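Local coordinates for haloacid delahogenase-like family hydrolase (Xanthomonas campestris pv. campestris, PDB 2PKE), which probably acts as a magnesium-dependent phosphatase of the haloacid dehalogenase (HAD) superfamily, at residues A[20-25]-A[185-190]; A[202-207]-A[228-233]. One frame throughout, in Å; residues are numbered along the deposited sequence. Where two conformers were deposited one is given.

Contact 1 (A[20-25]-A[185-190]). With MG (magnesium ion), chain C.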
loop_
_atom_site.group_PDB
_atom_site.type_symbol
_atom_site.label_atom_id
_atom_site.label_comp_id
_atom_site.label_asym_id
_atom_site.label_seq_id
_atom_site.Cartn_x
_atom_site.Cartn_y
_atom_site.Cartn_z
ATOM N N GLY A 20 7.247 -11.484 5.813
ATOM C CA GLY A 20 6.291 -11.607 6.940
ATOM C C GLY A 20 5.455 -12.880 6.858
ATOM O O GLY A 20 5.630 -13.820 7.641
ATOM N N ASP A 21 4.518 -12.886 5.932
ATOM C CA ASP A 21 3.521 -13.956 5.828
ATOM C C ASP A 21 4.209 -15.299 5.625
ATOM O O ASP A 21 5.012 -15.475 4.686
ATOM C CB ASP A 21 2.604 -13.719 4.624
ATOM C CG ASP A 21 1.609 -12.561 4.788
ATOM O OD1 ASP A 21 1.214 -12.151 5.869
ATOM O OD2 ASP A 21 1.126 -12.086 3.744
ATOM N N ASP A 22 3.978 -16.210 6.552
ATOM C CA ASP A 22 4.488 -17.573 6.496
ATOM C C ASP A 22 5.985 -17.696 6.761
ATOM O O ASP A 22 6.568 -18.771 6.539
ATOM C CB ASP A 22 4.125 -18.233 5.173
ATOM C CG ASP A 22 2.667 -18.059 4.843
ATOM O OD1 ASP A 22 1.837 -18.433 5.695
ATOM O OD2 ASP A 22 2.394 -17.461 3.777
ATOM N N THR A 23 6.566 -16.604 7.262
ATOM C CA THR A 23 7.969 -16.526 7.669
ATOM C C THR A 23 8.028 -16.079 9.168
ATOM O O THR A 23 8.572 -16.801 10.025
ATOM C CB THR A 23 8.807 -15.558 6.791
ATOM O OG1 THR A 23 8.859 -16.038 5.441
ATOM C CG2 THR A 23 10.221 -15.426 7.367
ATOM N N LEU A 24 7.477 -14.897 9.461
ATOM C CA LEU A 24 7.360 -14.405 10.842
ATOM C C LEU A 24 6.046 -14.826 11.531
ATOM O O LEU A 24 6.015 -14.989 12.742
ATOM C CB LEU A 24 7.497 -12.876 10.901
ATOM C CG LEU A 24 8.750 -12.244 10.284
ATOM C CD1 LEU A 24 8.565 -10.743 10.290
ATOM C CD2 LEU A 24 9.978 -12.656 11.047
ATOM N N TRP A 25 4.966 -14.951 10.768
ATOM C CA TRP A 25 3.662 -15.284 11.356
ATOM C C TRP A 25 2.928 -16.178 10.377
ATOM O O TRP A 25 3.284 -16.243 9.208
ATOM C CB TRP A 25 2.835 -13.986 11.676
ATOM C CG TRP A 25 2.728 -13.028 10.535
ATOM C CD1 TRP A 25 2.023 -13.226 9.384
ATOM C CD2 TRP A 25 3.378 -11.763 10.395
ATOM N NE1 TRP A 25 2.173 -12.166 8.547
ATOM C CE2 TRP A 25 2.989 -11.237 9.139
ATOM C CE3 TRP A 25 4.222 -11.001 11.221
ATOM C CZ2 TRP A 25 3.437 -10.005 8.663
ATOM C CZ3 TRP A 25 4.647 -9.774 10.758
ATOM C CH2 TRP A 25 4.287 -9.293 9.485
ATOM N N ILE A 185 15.521 -13.343 4.360
ATOM C CA ILE A 185 14.937 -14.561 4.956
ATOM C C ILE A 185 13.483 -14.672 4.545
ATOM O O ILE A 185 12.709 -13.741 4.743
ATOM C CB ILE A 185 15.037 -14.596 6.487
ATOM C CG1 ILE A 185 16.490 -14.451 6.966
ATOM C CG2 ILE A 185 14.403 -15.900 7.039
ATOM C CD1 ILE A 185 16.659 -14.493 8.456
ATOM N N GLY A 186 13.111 -15.799 3.946
ATOM C CA GLY A 186 11.725 -16.017 3.600
ATOM C C GLY A 186 11.327 -17.435 3.267
ATOM O O GLY A 186 12.147 -18.336 3.192
ATOM N N ASN A 187 10.033 -17.632 3.073
ATOM C CA ASN A 187 9.490 -18.955 2.822
ATOM C C ASN A 187 9.281 -19.289 1.369
ATOM O O ASN A 187 8.945 -20.430 1.077
ATOM C CB ASN A 187 8.162 -19.128 3.547
ATOM C CG ASN A 187 7.052 -18.258 2.981
ATOM O OD1 ASN A 187 7.024 -17.050 3.236
ATOM N ND2 ASN A 187 6.120 -18.860 2.238
ATOM N N SER A 188 9.404 -18.300 0.476
ATOM C CA SER A 188 9.213 -18.524 -0.973
ATOM C C SER A 188 10.549 -18.350 -1.708
ATOM O O SER A 188 11.105 -17.279 -1.693
ATOM C CB SER A 188 8.181 -17.527 -1.512
ATOM O OG SER A 188 8.133 -17.565 -2.924
ATOM N N LEU A 189 11.094 -19.437 -2.243
ATOM C CA LEU A 189 12.215 -19.408 -3.176
ATOM C C LEU A 189 11.972 -18.397 -4.314
ATOM O O LEU A 189 12.808 -17.561 -4.565
ATOM C CB LEU A 189 12.446 -20.807 -3.783
ATOM C CG LEU A 189 13.486 -21.770 -3.170
ATOM C CD1 LEU A 189 13.857 -22.890 -4.175
ATOM C CD2 LEU A 189 14.719 -21.058 -2.727
ATOM N N ARG A 190 10.833 -18.491 -4.987
ATOM C CA ARG A 190 10.515 -17.612 -6.118
ATOM C C ARG A 190 10.527 -16.132 -5.756
ATOM O O ARG A 190 11.055 -15.334 -6.499
ATOM C CB ARG A 190 9.127 -17.967 -6.702
ATOM C CG ARG A 190 9.014 -17.906 -8.246
ATOM C CD ARG A 190 7.684 -18.536 -8.759
HETATM MG MG MG C . 5.830 -15.402 2.797
HETATM O O HOH W 1 4.285 -16.611 2.135
HETATM O O HOH W 2 6.864 -15.471 0.882
HETATM O O HOH W 3 5.091 -13.457 2.281
#
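The magnesium site of this HAD-like fold is built where the loop after strand 15-18, with its DxDx(T/V)-type sequence, meets the end of strand 182-186. D21 and N187 reach the ion from the two segments: D21 through its backbone O, 2.1 Å from the magnesium ion, and N187 through side-chain OD1, at the same distance from it. D19 and three waters complete six ligands. N187 places its amide there with CG between its backbone N and carbonyl carbon (chi1 68°), which also brings its CB to 3.4 Å from D22 O. The other end of the same amide is used too: N187 ND2 donates to water 1, a metal ligand that in turn donates to D22 OD2, 2.6 Å away, while D22 OD1 accepts from E28 N. T23 OG1 hydrogen-bonds D19 OD2 and lies 3.0 Å from N187 OD1, so its single proton may be shared between two metal-binding oxygens. The D21 carboxylate turns from the metal: OD1 takes the W25 NE1 proton almost straight (169°) through the anti lone pair and forms a salt bridge with K144, and Q141 NE2 binds OD2. D21 gives the ion only its carbonyl oxygen; the side-chain oxygens come from N187 and D19.

Contact 2 (A[202-207]-A[228-233]); sequences WGIYTP and REVPDP
Three backbone hydrogen bonds, two of them made by Y205, set the register of two parallel strands, 202-205 and 227-229. R228 N donates to G203 O, Y205 N donates to R228 O at 2.9 Å and nearly straight (175°), and V230 N donates to Y205 O. I204 therefore pairs with R228 and Y205 with E229. Weaker CA-H...O contacts lie among these bonds, I204 CA to R228 O and E229 CA to Y205 O.

One side-chain bond carries the pairing past the strands. T206 OG1 donates to V230 O at a short 2.6 Å, and the same hydroxyl is also hydrogen-bonded to W236 NE1 at the start of helix 236-250. Further on, water 4 donates to both P207 O and P231 O, spanning the two segments where direct bonding has ceased.

In the Rossmann-like sheet of the HAD fold, strand 202-205 follows helix 189-198, and strand 227-229 lies outside it as the outermost strand on this side within the chain.

Side-chain packing falls into two groups. I204 CG2 meets V230 CG2 at 3.7 Å just beyond the end of strand 227-229, the two side chains lying obliquely across one another; I204 also touches V183 and I185 of strand 182-186, while V230 rests on A239 of helix 236-250. On the opposite face of the sheet from I204, the Y205 ring and the E229 carboxylate chain run alongside each other in the same direction. Both start anti to their backbone N (chi1 178° for Y205), which brings Y205 CD2 to 3.5 Å from E229 CG. The ring and carboxylate planes are 47° apart. P207 CD sits over the centre of the Y205 ring, 3.8 Å above its plane, and P207 CG lies 3.9 Å from E229 OE2.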
loop_
_atom_site.group_PDB
_atom_site.type_symbol
_atom_site.label_atom_id
_atom_site.label_comp_id
_atom_site.label_asym_id
_atom_site.label_seq_id
_atom_site.Cartn_x
_atom_site.Cartn_y
_atom_site.Cartn_z
ATOM N N TRP A 202 22.273 -12.630 -0.599
ATOM C CA TRP A 202 22.302 -13.890 0.070
ATOM C C TRP A 202 20.913 -14.193 0.551
ATOM O O TRP A 202 20.096 -13.318 0.708
ATOM C CB TRP A 202 23.237 -13.853 1.274
ATOM C CG TRP A 202 24.616 -13.347 0.943
ATOM C CD1 TRP A 202 25.011 -12.063 0.886
ATOM C CD2 TRP A 202 25.764 -14.135 0.642
ATOM N NE1 TRP A 202 26.336 -11.980 0.565
ATOM C CE2 TRP A 202 26.834 -13.238 0.419
ATOM C CE3 TRP A 202 26.004 -15.509 0.543
ATOM C CZ2 TRP A 202 28.107 -13.664 0.054
ATOM C CZ3 TRP A 202 27.287 -15.934 0.184
ATOM C CH2 TRP A 202 28.324 -15.011 -0.033
ATOM N N GLY A 203 20.654 -15.475 0.760
ATOM C CA GLY A 203 19.331 -15.959 1.036
ATOM C C GLY A 203 19.304 -16.981 2.140
ATOM O O GLY A 203 20.184 -17.829 2.249
ATOM N N ILE A 204 18.265 -16.910 2.943
ATOM C CA ILE A 204 17.877 -17.997 3.835
ATOM C C ILE A 204 16.425 -18.417 3.496
ATOM O O ILE A 204 15.492 -17.601 3.531
ATOM C CB ILE A 204 17.984 -17.598 5.282
ATOM C CG1 ILE A 204 19.469 -17.376 5.651
ATOM C CG2 ILE A 204 17.314 -18.638 6.201
ATOM C CD1 ILE A 204 19.632 -16.640 7.004
ATOM N N TYR A 205 16.288 -19.690 3.181
ATOM C CA TYR A 205 15.056 -20.323 2.757
ATOM C C TYR A 205 14.491 -21.203 3.854
ATOM O O TYR A 205 15.084 -22.215 4.204
ATOM C CB TYR A 205 15.330 -21.166 1.563
ATOM C CG TYR A 205 14.146 -21.948 1.025
ATOM C CD1 TYR A 205 12.905 -21.348 0.896
ATOM C CD2 TYR A 205 14.290 -23.269 0.608
ATOM C CE1 TYR A 205 11.825 -22.054 0.373
ATOM C CE2 TYR A 205 13.232 -23.990 0.098
ATOM C CZ TYR A 205 11.997 -23.381 -0.014
ATOM O OH TYR A 205 10.918 -24.056 -0.545
ATOM N N THR A 206 13.320 -20.813 4.359
ATOM C CA THR A 206 12.574 -21.554 5.392
ATOM C C THR A 206 11.148 -21.815 4.913
ATOM O O THR A 206 10.243 -20.998 5.127
ATOM C CB THR A 206 12.544 -20.801 6.714
ATOM O OG1 THR A 206 13.877 -20.649 7.178
ATOM C CG2 THR A 206 11.767 -21.569 7.780
ATOM N N PRO A 207 10.949 -22.950 4.228
ATOM C CA PRO A 207 9.621 -23.221 3.685
ATOM C C PRO A 207 8.555 -23.417 4.784
ATOM O O PRO A 207 8.865 -23.878 5.869
ATOM C CB PRO A 207 9.848 -24.479 2.839
ATOM C CG PRO A 207 11.032 -25.119 3.410
ATOM C CD PRO A 207 11.909 -24.003 3.881
ATOM N N ARG A 228 21.165 -20.664 2.220
ATOM C CA ARG A 228 21.046 -21.751 3.224
ATOM C C ARG A 228 19.583 -22.111 3.328
ATOM O O ARG A 228 18.711 -21.229 3.303
ATOM C CB ARG A 228 21.513 -21.291 4.597
ATOM C CG ARG A 228 22.950 -20.837 4.661
ATOM C CD ARG A 228 23.898 -22.019 4.609
ATOM N NE ARG A 228 25.281 -21.567 4.759
ATOM C CZ ARG A 228 26.071 -21.186 3.759
ATOM N NH1 ARG A 228 25.638 -21.179 2.486
ATOM N NH2 ARG A 228 27.304 -20.775 4.045
ATOM N N GLU A 229 19.293 -23.402 3.431
ATOM C CA GLU A 229 17.941 -23.820 3.739
ATOM C C GLU A 229 17.954 -24.111 5.217
ATOM O O GLU A 229 18.746 -24.920 5.694
ATOM C CB GLU A 229 17.485 -25.021 2.930
ATOM C CG GLU A 229 15.968 -25.208 3.033
ATOM C CD GLU A 229 15.482 -26.389 2.233
ATOM O OE1 GLU A 229 16.217 -26.825 1.323
ATOM O OE2 GLU A 229 14.376 -26.896 2.521
ATOM N N VAL A 230 17.092 -23.416 5.933
ATOM C CA VAL A 230 17.014 -23.505 7.386
ATOM C C VAL A 230 15.579 -23.896 7.781
ATOM O O VAL A 230 14.663 -23.138 7.528
ATOM C CB VAL A 230 17.369 -22.160 8.013
ATOM C CG1 VAL A 230 17.235 -22.253 9.527
ATOM C CG2 VAL A 230 18.793 -21.695 7.551
ATOM N N PRO A 231 15.383 -25.104 8.359
ATOM C CA PRO A 231 14.025 -25.625 8.590
ATOM C C PRO A 231 13.132 -24.831 9.562
ATOM O O PRO A 231 11.943 -24.777 9.358
ATOM C CB PRO A 231 14.268 -27.040 9.136
ATOM C CG PRO A 231 15.647 -27.362 8.804
ATOM C CD PRO A 231 16.407 -26.081 8.742
ATOM N N ASP A 232 13.694 -24.239 10.604
ATOM C CA ASP A 232 12.900 -23.464 11.513
ATOM C C ASP A 232 13.667 -22.225 11.955
ATOM O O ASP A 232 14.875 -22.154 11.777
ATOM C CB ASP A 232 12.400 -24.325 12.678
ATOM C CG ASP A 232 13.445 -24.536 13.735
ATOM O OD1 ASP A 232 14.273 -25.449 13.513
ATOM O OD2 ASP A 232 13.419 -23.798 14.768
ATOM N N PRO A 233 12.944 -21.213 12.466
ATOM C CA PRO A 233 13.595 -19.942 12.781
ATOM C C PRO A 233 14.750 -20.004 13.754
ATOM O O PRO A 233 15.609 -19.123 13.717
ATOM C CB PRO A 233 12.447 -19.082 13.339
ATOM C CG PRO A 233 11.243 -19.666 12.751
ATOM C CD PRO A 233 11.495 -21.134 12.714
HETATM O O HOH W 4 10.977 -25.147 6.956
#

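How the contacts relate
From the N terminus, strand 15-18 runs into loop 20-25, which meets 185-190 only after a long, mostly helical excursion: contact 1 closes it when strand 182-186 returns beside strand 15-18. The chain then passes through helix 189-198 to 202-207, and contact 2 closes a much shorter loop with 228-233. The two loops follow in series, neither enclosing nor crossing the other. They are joined through the sheet, because strand 182-186 lies between strands 15-18 and 202-205: G186 N is 3.0 Å from I204 O, and G186 O is 3.0 Å from T206 N, both probable hydrogen bonds. N187 also packs against Y205 and T206, which sets the end of strand 202-205 beside the metal site.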